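Local coordinates for protein NtrC family transcriptional regulator (Clostridium acetobutylicum ATCC 824, PDB 2Q5C) that forms the N-terminal, probably signal-sensing part of an NtrC-family transcriptional regulator that probably binds ATP and specific DNA sequences, at residues A[43-48]-A[67-72]; A[52-57]-A[178-183]. One frame throughout, in Å; residues are numbered along the deposited sequence.

The two contacts belong to the same parallel sheet and lie on its two faces, their centres about 12 Å apart. Contact 1 sets helix 38-48 against the loop leading into strand 73-76; contact 2 sets strand 54-58 against helix 170-187. Their residues touch directly. Ile55 turns to the side of contact 1, where its CD1 lies 3.7 Å from Ala45 CB, while its neighbours Ala54 and Ile56 meet helix 170-187. Pro72 O, at the end of one segment of contact 1, lies 3.0 Å from Ile55 N, a probable hydrogen bond that leads the loop into edge strand 73-76. Ile71 CD1 packs 3.6 Å from Val52 CG2.

Contact 1: residues A[43-48]-A[67-72]; sequences KIAFGL and KSVSIP
Val69 lies against the helix backbone at Ala45 and Phe46, and its CG1 methyl carries nearly all of this apolar contact. CG1 sits 3.9 Å from Ala45 CB and as far from Ala45 C, and it also approaches Phe46 N at 3.9 Å. One methyl thus touches the peptide between Ala45 and Phe46 as well as the alanine side chain. Val69 CG1 is placed there by a chi1 of -54°, which sets it anti to the carbonyl carbon; CG2 takes the other branch and makes no close approach to the helix.

Next along the helix, the Phe46 ring meets the carbonyl of Ser68, the residue before Val69. Its CD1 comes 3.3 Å from Ser68 O, with CE1 at 3.8 Å, and the oxygen lies at the ring edge, close to the ring plane. The partly positive C-H rim therefore faces a partly negative carbonyl oxygen, consistent with a weak electrostatic attraction. The ring reaches this place with CG anti to the backbone N (chi1 -173°), which carries it out to the Ser68 carbonyl.

The Ser68 side chain does not join the ring. Its OG is hydrogen-bonded to Tyr64 O, back at the C-terminal end of helix 59-66, which ties the start of the loop to the helix it leaves. Farther on, Ser70 N is bound by Gln49 OE1, and the side chains of Val69 and Ile71 also touch Gln49, just beyond helix 38-48.

Beneath this layer Ala45 rests on Ile10 of strand 6-11 and Ile55 of strand 54-58, and Ile71 joins Ile55 from the loop. The connection from helix 59-66 thus passes beside helix 38-48 and then descends past the sheet into strand 73-76, where Ile71 and Pro72 also touch Arg187 of helix 170-187.

Contact 2: residues A[52-57]-A[178-183]; sequences VDAIIS and EEALNL
No ring or other planar side chain enters where Ala54 and Ile56 meet Ala180: the contact is methyl on methyl, on one face of the parallel sheet in a three-layer alpha/beta lobe with the strand order 2-1-3-4 of a flavodoxin-like sheet. On this face Ala54 points its CB at helix 170-187, while Ile56, two residues along strand 54-58, reaches it with the end of its side chain. Ile55 between them turns to the other face and packs on Ile10 and Ile71. Backbone hydrogen bonds join Ala54 and Ile56 to Ala8 on one side of the strand, and Ile55 to Pro72 and Ile74 on the other.

Ala180 is the centre of the contact. Its single methyl touches both strand side chains, and the alanine pair brings the backbones close, with Ala54 CA and Ala180 CA 6.4 Å apart. Ile7 and Ile74, on the neighbouring strands, also touch Ala180, so the C-terminal helix spans several strands of the first lobe, although the second sheet lies between them in sequence. Ala54 CB approaches Ala180 CB at 4.3 Å. Ile56 extends its CG1 branch to the helix, chi2 171°, and its terminal CD1 reaches Ala180 CB at 4.2 Å.

Contact 1: residues A[43-48]-A[67-72]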
ATOM      1  N   LYS A  43      12.189   5.530   7.945  1.00 18.92           N
ATOM      2  CA  LYS A  43      13.204   5.465   9.014  1.00 19.05           C
ATOM      3  C   LYS A  43      13.648   4.018   9.272  1.00 19.81           C
ATOM      4  O   LYS A  43      14.835   3.714   9.424  1.00 21.11           O
ATOM      5  CB  LYS A  43      12.688   6.113  10.298  1.00 20.32           C
ATOM      6  CG  LYS A  43      13.706   6.023  11.440  1.00 21.83           C
ATOM      7  CD  LYS A  43      13.245   6.807  12.646  1.00 26.54           C
ATOM      8  CE  LYS A  43      14.283   6.720  13.787  1.00 30.09           C
ATOM      9  NZ  LYS A  43      13.891   7.650  14.922  1.00 32.79           N
ATOM     10  N   ILE A  44      12.690   3.100   9.298  1.00 19.42           N
ATOM     11  CA  ILE A  44      13.019   1.684   9.486  1.00 19.65           C
ATOM     12  C   ILE A  44      13.822   1.163   8.282  1.00 19.18           C
ATOM     13  O   ILE A  44      14.832   0.455   8.464  1.00 19.21           O
ATOM     14  CB  ILE A  44      11.725   0.871   9.700  1.00 19.92           C
ATOM     15  CG1 ILE A  44      11.109   1.201  11.055  1.00 21.21           C
ATOM     16  CG2 ILE A  44      11.995  -0.640   9.580  1.00 20.28           C
ATOM     17  CD1 ILE A  44       9.624   0.800  11.155  1.00 21.32           C
ATOM     18  N   ALA A  45      13.418   1.514   7.061  1.00 18.00           N
ATOM     19  CA  ALA A  45      14.166   1.131   5.866  1.00 18.44           C
ATOM     20  C   ALA A  45      15.601   1.674   5.894  1.00 18.37           C
ATOM     21  O   ALA A  45      16.547   0.949   5.582  1.00 19.51           O
ATOM     22  CB  ALA A  45      13.461   1.597   4.632  1.00 18.51           C
ATOM     23  N   PHE A  46      15.741   2.926   6.289  1.00 19.24           N
ATOM     24  CA  PHE A  46      17.059   3.539   6.354  1.00 19.58           C
ATOM     25  C   PHE A  46      17.934   2.760   7.336  1.00 20.29           C
ATOM     26  O   PHE A  46      19.109   2.491   7.062  1.00 22.15           O
ATOM     27  CB  PHE A  46      16.928   5.008   6.773  1.00 20.15           C
ATOM     28  CG  PHE A  46      18.214   5.754   6.696  1.00 21.07           C
ATOM     29  CD1 PHE A  46      18.543   6.440   5.536  1.00 21.86           C
ATOM     30  CD2 PHE A  46      19.119   5.709   7.759  1.00 23.06           C
ATOM     31  CE1 PHE A  46      19.788   7.132   5.448  1.00 23.66           C
ATOM     32  CE2 PHE A  46      20.352   6.380   7.684  1.00 23.88           C
ATOM     33  CZ  PHE A  46      20.678   7.073   6.522  1.00 21.92           C
ATOM     34  N   GLY A  47      17.347   2.355   8.454  1.00 20.58           N
ATOM     35  CA  GLY A  47      18.095   1.616   9.500  1.00 21.43           C
ATOM     36  C   GLY A  47      18.496   0.223   9.044  1.00 22.27           C
ATOM     37  O   GLY A  47      19.479  -0.327   9.527  1.00 24.32           O
ATOM     38  N   LEU A  48      17.731  -0.354   8.119  1.00 21.11           N
ATOM     39  CA  LEU A  48      17.977  -1.712   7.614  1.00 21.92           C
ATOM     40  C   LEU A  48      18.861  -1.791   6.387  1.00 21.76           C
ATOM     41  O   LEU A  48      19.302  -2.877   5.986  1.00 22.09           O
ATOM     42  CB  LEU A  48      16.643  -2.348   7.213  1.00 22.03           C
ATOM     43  CG  LEU A  48      15.776  -2.895   8.337  1.00 24.22           C
ATOM     44  CD1 LEU A  48      14.418  -3.231   7.772  1.00 24.68           C
ATOM     45  CD2 LEU A  48      16.429  -4.139   8.913  1.00 25.84           C
ATOM     46  N   LYS A  67      13.065   7.284  -1.910  1.00 26.02           N
ATOM     47  CA  LYS A  67      13.754   8.585  -1.850  1.00 27.40           C
ATOM     48  C   LYS A  67      14.756   8.662  -0.714  1.00 28.77           C
ATOM     49  O   LYS A  67      15.515   9.633  -0.629  1.00 30.42           O
ATOM     50  CB  LYS A  67      12.757   9.745  -1.748  1.00 28.69           C
ATOM     51  CG  LYS A  67      11.864   9.866  -2.966  1.00 29.79           C
ATOM     52  CD  LYS A  67      11.101  11.178  -2.972  1.00 35.80           C
ATOM     53  CE  LYS A  67       9.881  11.136  -3.878  1.00 38.69           C
ATOM     54  NZ  LYS A  67      10.170  10.542  -5.210  1.00 41.39           N
ATOM     55  N   SER A  68      14.780   7.669   0.172  1.00 27.71           N
ATOM     56  CA  SER A  68      15.680   7.771   1.326  1.00 27.94           C
ATOM     57  C   SER A  68      16.703   6.646   1.515  1.00 27.43           C
ATOM     58  O   SER A  68      17.547   6.729   2.416  1.00 27.76           O
ATOM     59  CB  SER A  68      14.899   8.028   2.611  1.00 29.84           C
ATOM     60  OG  SER A  68      13.845   7.120   2.755  1.00 31.29           O
ATOM     61  N   VAL A  69      16.616   5.591   0.714  1.00 25.88           N
ATOM     62  CA  VAL A  69      17.609   4.515   0.746  1.00 25.63           C
ATOM     63  C   VAL A  69      18.397   4.424  -0.548  1.00 25.80           C
ATOM     64  O   VAL A  69      17.934   4.882  -1.600  1.00 26.78           O
ATOM     65  CB  VAL A  69      16.979   3.118   1.112  1.00 24.99           C
ATOM     66  CG1 VAL A  69      16.205   3.238   2.417  1.00 27.52           C
ATOM     67  CG2 VAL A  69      16.117   2.535  -0.036  1.00 24.19           C
ATOM     68  N   SER A  70      19.586   3.821  -0.479  1.00 26.84           N
ATOM     69  CA  SER A  70      20.398   3.661  -1.692  1.00 27.79           C
ATOM     70  C   SER A  70      20.374   2.246  -2.242  1.00 27.68           C
ATOM     71  O   SER A  70      20.955   1.976  -3.291  1.00 30.19           O
ATOM     72  CB  SER A  70      21.849   4.133  -1.455  1.00 28.35           C
ATOM     73  OG  SER A  70      22.375   3.510  -0.288  1.00 32.64           O
ATOM     74  N   ILE A  71      19.696   1.331  -1.547  1.00 25.31           N
ATOM     75  CA  ILE A  71      19.606  -0.041  -2.028  1.00 23.69           C
ATOM     76  C   ILE A  71      18.308  -0.214  -2.834  1.00 22.44           C
ATOM     77  O   ILE A  71      17.458   0.680  -2.794  1.00 22.73           O
ATOM     78  CB  ILE A  71      19.660  -1.057  -0.876  1.00 22.80           C
ATOM     79  CG1 ILE A  71      18.462  -0.871   0.067  1.00 23.11           C
ATOM     80  CG2 ILE A  71      20.981  -0.890  -0.110  1.00 25.28           C
ATOM     81  CD1 ILE A  71      18.249  -2.043   1.041  1.00 23.07           C
ATOM     82  N   PRO A  72      18.169  -1.341  -3.561  1.00 21.66           N
ATOM     83  CA  PRO A  72      16.931  -1.576  -4.327  1.00 21.79           C
ATOM     84  C   PRO A  72      15.651  -1.507  -3.480  1.00 21.59           C
ATOM     85  O   PRO A  72      15.581  -2.129  -2.408  1.00 21.88           O
ATOM     86  CB  PRO A  72      17.127  -2.973  -4.875  1.00 23.05           C
ATOM     87  CG  PRO A  72      18.643  -3.090  -5.033  1.00 22.68           C
ATOM     88  CD  PRO A  72      19.173  -2.400  -3.804  1.00 22.01           C
TER

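Contact 2: residues A[52-57]-A[178-183]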
ATOM      1  N   VAL A  52      20.337  -5.533   4.542  1.00 21.40           N
ATOM      2  CA  VAL A  52      19.512  -6.307   3.614  1.00 20.65           C
ATOM      3  C   VAL A  52      19.876  -5.974   2.173  1.00 20.26           C
ATOM      4  O   VAL A  52      20.518  -4.927   1.912  1.00 21.55           O
ATOM      5  CB  VAL A  52      17.977  -6.084   3.825  1.00 20.63           C
ATOM      6  CG1 VAL A  52      17.607  -6.381   5.278  1.00 22.85           C
ATOM      7  CG2 VAL A  52      17.553  -4.668   3.450  1.00 21.68           C
ATOM      8  N   ASP A  53      19.466  -6.845   1.251  1.00 19.69           N
ATOM      9  CA  ASP A  53      19.781  -6.670  -0.190  1.00 20.31           C
ATOM     10  C   ASP A  53      18.721  -5.853  -0.928  1.00 21.09           C
ATOM     11  O   ASP A  53      19.001  -5.251  -1.957  1.00 22.03           O
ATOM     12  CB  ASP A  53      19.948  -8.017  -0.870  1.00 21.10           C
ATOM     13  CG  ASP A  53      21.103  -8.797  -0.308  1.00 24.77           C
ATOM     14  OD1 ASP A  53      22.246  -8.451  -0.664  1.00 28.48           O
ATOM     15  OD2 ASP A  53      20.898  -9.704   0.516  1.00 25.28           O
ATOM     16  N   ALA A  54      17.495  -5.855  -0.438  1.00 19.17           N
ATOM     17  CA  ALA A  54      16.420  -5.109  -1.084  1.00 18.65           C
ATOM     18  C   ALA A  54      15.283  -4.919  -0.098  1.00 17.72           C
ATOM     19  O   ALA A  54      15.173  -5.664   0.863  1.00 17.73           O
ATOM     20  CB  ALA A  54      15.900  -5.870  -2.305  1.00 18.94           C
ATOM     21  N   ILE A  55      14.429  -3.934  -0.380  1.00 17.44           N
ATOM     22  CA  ILE A  55      13.224  -3.635   0.396  1.00 16.84           C
ATOM     23  C   ILE A  55      12.041  -3.677  -0.552  1.00 17.45           C
ATOM     24  O   ILE A  55      12.140  -3.197  -1.695  1.00 18.08           O
ATOM     25  CB  ILE A  55      13.323  -2.309   1.080  1.00 17.33           C
ATOM     26  CG1 ILE A  55      14.479  -2.392   2.109  1.00 21.36           C
ATOM     27  CG2 ILE A  55      12.011  -1.968   1.841  1.00 18.33           C
ATOM     28  CD1 ILE A  55      14.964  -1.067   2.598  1.00 25.03           C
ATOM     29  N   ILE A  56      10.935  -4.294  -0.110  1.00 15.47           N
ATOM     30  CA  ILE A  56       9.645  -4.312  -0.812  1.00 15.30           C
ATOM     31  C   ILE A  56       8.631  -3.579   0.045  1.00 15.15           C
ATOM     32  O   ILE A  56       8.573  -3.751   1.279  1.00 15.13           O
ATOM     33  CB  ILE A  56       9.172  -5.771  -1.091  1.00 15.21           C
ATOM     34  CG1 ILE A  56      10.147  -6.534  -1.996  1.00 16.35           C
ATOM     35  CG2 ILE A  56       7.756  -5.736  -1.654  1.00 14.58           C
ATOM     36  CD1 ILE A  56       9.856  -8.001  -2.133  1.00 16.86           C
ATOM     37  N   SER A  57       7.799  -2.760  -0.594  1.00 15.81           N
ATOM     38  CA  SER A  57       6.741  -2.015   0.107  1.00 16.36           C
ATOM     39  C   SER A  57       5.683  -1.689  -0.916  1.00 16.51           C
ATOM     40  O   SER A  57       5.809  -2.098  -2.057  1.00 18.23           O
ATOM     41  CB  SER A  57       7.283  -0.810   0.863  1.00 16.20           C
ATOM     42  OG  SER A  57       7.806   0.132  -0.062  1.00 18.03           O
ATOM     43  N   GLU A 178       9.990 -11.450  -7.371  1.00 21.59           N
ATOM     44  CA  GLU A 178      10.721 -11.699  -8.622  1.00 24.64           C
ATOM     45  C   GLU A 178      11.497 -10.462  -9.044  1.00 23.75           C
ATOM     46  O   GLU A 178      12.678 -10.555  -9.405  1.00 24.42           O
ATOM     47  CB  GLU A 178       9.772 -12.167  -9.731  1.00 24.05           C
ATOM     48  CG  GLU A 178      10.521 -12.788 -10.954  1.00 29.76           C
ATOM     49  CD  GLU A 178       9.652 -12.973 -12.206  1.00 31.31           C
ATOM     50  OE1 GLU A 178       8.423 -12.676 -12.190  1.00 39.04           O
ATOM     51  OE2 GLU A 178      10.227 -13.408 -13.245  1.00 40.38           O
ATOM     52  N   GLU A 179      10.864  -9.294  -9.000  1.00 22.88           N
ATOM     53  CA  GLU A 179      11.532  -8.060  -9.384  1.00 23.20           C
ATOM     54  C   GLU A 179      12.730  -7.788  -8.478  1.00 23.33           C
ATOM     55  O   GLU A 179      13.819  -7.432  -8.943  1.00 23.53           O
ATOM     56  CB  GLU A 179      10.547  -6.901  -9.330  1.00 23.54           C
ATOM     57  CG  GLU A 179      11.108  -5.598  -9.801  1.00 28.82           C
ATOM     58  CD  GLU A 179      10.085  -4.489  -9.728  1.00 34.19           C
ATOM     59  OE1 GLU A 179       8.860  -4.784  -9.674  1.00 35.72           O
ATOM     60  OE2 GLU A 179      10.511  -3.321  -9.704  1.00 38.21           O
ATOM     61  N   ALA A 180      12.564  -7.990  -7.176  1.00 22.11           N
ATOM     62  CA  ALA A 180      13.638  -7.742  -6.226  1.00 22.02           C
ATOM     63  C   ALA A 180      14.792  -8.667  -6.500  1.00 22.69           C
ATOM     64  O   ALA A 180      15.951  -8.217  -6.495  1.00 22.80           O
ATOM     65  CB  ALA A 180      13.100  -7.982  -4.756  1.00 20.70           C
ATOM     66  N   LEU A 181      14.502  -9.947  -6.698  1.00 22.58           N
ATOM     67  CA  LEU A 181      15.586 -10.916  -6.925  1.00 24.90           C
ATOM     68  C   LEU A 181      16.354 -10.558  -8.181  1.00 26.56           C
ATOM     69  O   LEU A 181      17.593 -10.672  -8.202  1.00 26.84           O
ATOM     70  CB  LEU A 181      15.066 -12.338  -6.976  1.00 24.59           C
ATOM     71  CG  LEU A 181      14.570 -12.889  -5.633  1.00 25.77           C
ATOM     72  CD1 LEU A 181      13.771 -14.153  -5.858  1.00 26.45           C
ATOM     73  CD2 LEU A 181      15.710 -13.157  -4.654  1.00 25.77           C
ATOM     74  N   ASN A 182      15.645 -10.083  -9.212  1.00 27.13           N
ATOM     75  CA  ASN A 182      16.323  -9.680 -10.453  1.00 29.04           C
ATOM     76  C   ASN A 182      17.211  -8.464 -10.241  1.00 29.60           C
ATOM     77  O   ASN A 182      18.350  -8.412 -10.749  1.00 30.49           O
ATOM     78  CB  ASN A 182      15.297  -9.399 -11.556  1.00 29.23           C
ATOM     79  CG  ASN A 182      14.619 -10.655 -12.059  1.00 33.17           C
ATOM     80  OD1 ASN A 182      15.073 -11.770 -11.801  1.00 36.75           O
ATOM     81  ND2 ASN A 182      13.519 -10.481 -12.799  1.00 37.43           N
ATOM     82  N   LEU A 183      16.731  -7.493  -9.481  1.00 30.08           N
ATOM     83  CA  LEU A 183      17.468  -6.269  -9.210  1.00 31.33           C
ATOM     84  C   LEU A 183      18.713  -6.556  -8.393  1.00 31.55           C
ATOM     85  O   LEU A 183      19.776  -5.955  -8.635  1.00 31.92           O
ATOM     86  CB  LEU A 183      16.598  -5.268  -8.447  1.00 31.63           C
ATOM     87  CG  LEU A 183      16.123  -3.941  -9.031  1.00 34.22           C
ATOM     88  CD1 LEU A 183      16.024  -3.950 -10.571  1.00 34.45           C
ATOM     89  CD2 LEU A 183      14.803  -3.502  -8.383  1.00 33.11           C
TER